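GCN5-related N-acetyltransferase (Anabaena variabilis, PDB 2OZG) binds coenzyme A and probably transfers acetyl groups to amines, perhaps those of aminoglycosides, as a member of the GCN5-related N-acetyltransferase family. Local coordinates at residues I147-A152 with S244-I249. Residues are numbered along the deposited sequence; the frame is centred on the assembly and turned at random.
Sequences IQIQHA and SFWTFI
The hydroxyl of Thr247 serves two backbone groups: His151 N donates to Thr247 OG1 at 2.8 Å, with 160° at the hydrogen, and OG1 is also hydrogen-bonded to Gln243 O, one turn earlier in the same helix. With OG1 anti to its own carbonyl carbon (chi1 -61°), the hydroxyl lies beside the backbone N and faces the passing loop, while CG2 is turned to the Gln150 side chain. Thr247 CG2 lies 3.5 Å from Gln150 OE1, and Ala152 CB packs more loosely on the same methyl. On the same residue, Thr247 CA directs its hydrogen at Ile149 O, a CA-H...O contact of 3.5 Å. Putting an alanine here removes OG1 and CG2, and would probably leave His151 N without its acceptor and open a gap beside the Gln150 amide. The irregular loop between strands 132-143 and 156-158 runs along helix 239-250 of the second GNAT domain, and the Gln150 side chain is about 7 Å from a bound coenzyme A. Gln150, bent at chi2 (63°), accepts a hydrogen bond at OE1 from Asn251 ND2, just past the end of that helix, and packs on the CoA-binding Gly93 of the second subunit. Farther along, two isoleucines reach Trp246: Ile149 CD1 rests 3.7 Å from Trp246 CB, and Ile147 CG2 lies 3.8 Å from Trp246 CE3, both meeting the ring obliquely. Ile147 CD1 presses tightly on Ile249 CG2 at 3.5 Å, the two side chains crossing at about a right angle. Trp246 NE1 is hydrogen-bonded to Leu269 O, and its ring meets Trp261 edge-to-face.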
loop_
_atom_site.group_PDB
_atom_site.type_symbol
_atom_site.label_atom_id
_atom_site.label_comp_id
_atom_site.label_asym_id
_atom_site.label_seq_id
_atom_site.Cartn_x
_atom_site.Cartn_y
_atom_site.Cartn_z
ATOM N N ILE A 147 -22.000 11.723 -3.610
ATOM C CA ILE A 147 -23.429 11.696 -3.166
ATOM C C ILE A 147 -24.320 12.529 -4.032
ATOM O O ILE A 147 -25.376 12.064 -4.490
ATOM C CB ILE A 147 -23.570 12.099 -1.715
ATOM C CG1 ILE A 147 -22.848 11.043 -0.863
ATOM C CG2 ILE A 147 -25.055 12.147 -1.336
ATOM C CD1 ILE A 147 -22.611 11.452 0.600
ATOM N N GLN A 148 -23.894 13.766 -4.258
ATOM C CA GLN A 148 -24.563 14.641 -5.189
ATOM C C GLN A 148 -26.092 14.634 -5.070
ATOM O O GLN A 148 -26.805 14.370 -6.032
ATOM C CB GLN A 148 -24.121 14.282 -6.619
ATOM C CG GLN A 148 -22.596 14.384 -6.861
ATOM C CD GLN A 148 -22.133 13.627 -8.118
ATOM O OE1 GLN A 148 -22.958 13.139 -8.904
ATOM N NE2 GLN A 148 -20.806 13.539 -8.314
ATOM N N ILE A 149 -26.574 14.870 -3.856
ATOM C CA ILE A 149 -27.992 15.060 -3.588
ATOM C C ILE A 149 -28.091 16.398 -2.880
ATOM O O ILE A 149 -27.336 16.650 -1.933
ATOM C CB ILE A 149 -28.623 13.939 -2.718
ATOM C CG1 ILE A 149 -28.707 12.647 -3.542
ATOM C CG2 ILE A 149 -30.052 14.370 -2.212
ATOM C CD1 ILE A 149 -28.998 11.424 -2.777
ATOM N N GLN A 150 -28.945 17.273 -3.416
ATOM C CA GLN A 150 -29.281 18.539 -2.779
ATOM C C GLN A 150 -30.815 18.640 -2.817
ATOM O O GLN A 150 -31.382 19.324 -3.653
ATOM C CB GLN A 150 -28.610 19.742 -3.450
ATOM C CG GLN A 150 -28.987 21.113 -2.779
ATOM C CD GLN A 150 -28.541 21.283 -1.297
ATOM O OE1 GLN A 150 -27.409 20.955 -0.921
ATOM N NE2 GLN A 150 -29.426 21.848 -0.480
ATOM N N HIS A 151 -31.469 17.924 -1.907
ATOM C CA HIS A 151 -32.932 17.866 -1.837
ATOM C C HIS A 151 -33.275 18.012 -0.360
ATOM O O HIS A 151 -33.731 17.055 0.297
ATOM C CB HIS A 151 -33.432 16.519 -2.384
ATOM C CG HIS A 151 -34.881 16.512 -2.771
ATOM N ND1 HIS A 151 -35.901 16.781 -1.879
ATOM C CD2 HIS A 151 -35.481 16.226 -3.950
ATOM C CE1 HIS A 151 -37.065 16.691 -2.499
ATOM N NE2 HIS A 151 -36.838 16.350 -3.757
ATOM N N ALA A 152 -33.031 19.220 0.152
ATOM C CA ALA A 152 -33.208 19.529 1.575
ATOM C C ALA A 152 -34.670 19.782 1.931
ATOM O O ALA A 152 -35.063 20.900 2.212
ATOM C CB ALA A 152 -32.365 20.740 1.952
ATOM N N SER A 244 -33.024 14.420 3.184
ATOM C CA SER A 244 -32.413 15.409 4.064
ATOM C C SER A 244 -31.102 14.896 4.652
ATOM O O SER A 244 -30.122 15.603 4.745
ATOM C CB SER A 244 -33.439 15.834 5.119
ATOM O OG SER A 244 -34.527 16.594 4.523
ATOM N N PHE A 245 -31.077 13.611 4.976
ATOM C CA PHE A 245 -29.891 12.940 5.454
ATOM C C PHE A 245 -28.762 13.019 4.431
ATOM O O PHE A 245 -27.669 13.495 4.721
ATOM C CB PHE A 245 -30.324 11.493 5.693
ATOM C CG PHE A 245 -29.233 10.528 6.054
ATOM C CD1 PHE A 245 -28.889 10.304 7.384
ATOM C CD2 PHE A 245 -28.649 9.707 5.069
ATOM C CE1 PHE A 245 -27.902 9.310 7.719
ATOM C CE2 PHE A 245 -27.669 8.780 5.388
ATOM C CZ PHE A 245 -27.318 8.561 6.734
ATOM N N TRP A 246 -29.048 12.560 3.224
ATOM C CA TRP A 246 -28.073 12.560 2.169
ATOM C C TRP A 246 -27.657 13.948 1.811
ATOM O O TRP A 246 -26.505 14.140 1.536
ATOM C CB TRP A 246 -28.563 11.867 0.900
ATOM C CG TRP A 246 -28.519 10.354 0.951
ATOM C CD1 TRP A 246 -29.563 9.508 0.756
ATOM C CD2 TRP A 246 -27.374 9.525 1.221
ATOM N NE1 TRP A 246 -29.154 8.177 0.894
ATOM C CE2 TRP A 246 -27.814 8.176 1.195
ATOM C CE3 TRP A 246 -26.037 9.788 1.533
ATOM C CZ2 TRP A 246 -26.961 7.120 1.426
ATOM C CZ3 TRP A 246 -25.166 8.698 1.758
ATOM C CH2 TRP A 246 -25.630 7.410 1.722
ATOM N N THR A 247 -28.592 14.893 1.699
ATOM C CA THR A 247 -28.239 16.290 1.410
ATOM C C THR A 247 -27.258 16.838 2.446
ATOM O O THR A 247 -26.245 17.455 2.110
ATOM C CB THR A 247 -29.476 17.208 1.367
ATOM O OG1 THR A 247 -30.360 16.769 0.340
ATOM C CG2 THR A 247 -29.091 18.635 1.069
ATOM N N PHE A 248 -27.535 16.574 3.718
ATOM C CA PHE A 248 -26.690 17.086 4.786
ATOM C C PHE A 248 -25.240 16.529 4.639
ATOM O O PHE A 248 -24.241 17.248 4.638
ATOM C CB PHE A 248 -27.370 16.706 6.081
ATOM C CG PHE A 248 -26.603 17.073 7.348
ATOM C CD1 PHE A 248 -26.605 18.355 7.818
ATOM C CD2 PHE A 248 -25.919 16.103 8.054
ATOM C CE1 PHE A 248 -25.912 18.700 8.992
ATOM C CE2 PHE A 248 -25.197 16.441 9.220
ATOM C CZ PHE A 248 -25.216 17.740 9.685
ATOM N N ILE A 249 -25.150 15.234 4.451
ATOM C CA ILE A 249 -23.896 14.560 4.271
ATOM C C ILE A 249 -23.178 15.034 3.010
ATOM O O ILE A 249 -21.987 15.274 3.067
ATOM C CB ILE A 249 -24.122 13.068 4.227
ATOM C CG1 ILE A 249 -24.669 12.605 5.573
ATOM C CG2 ILE A 249 -22.855 12.342 3.939
ATOM C CD1 ILE A 249 -25.189 11.168 5.512
#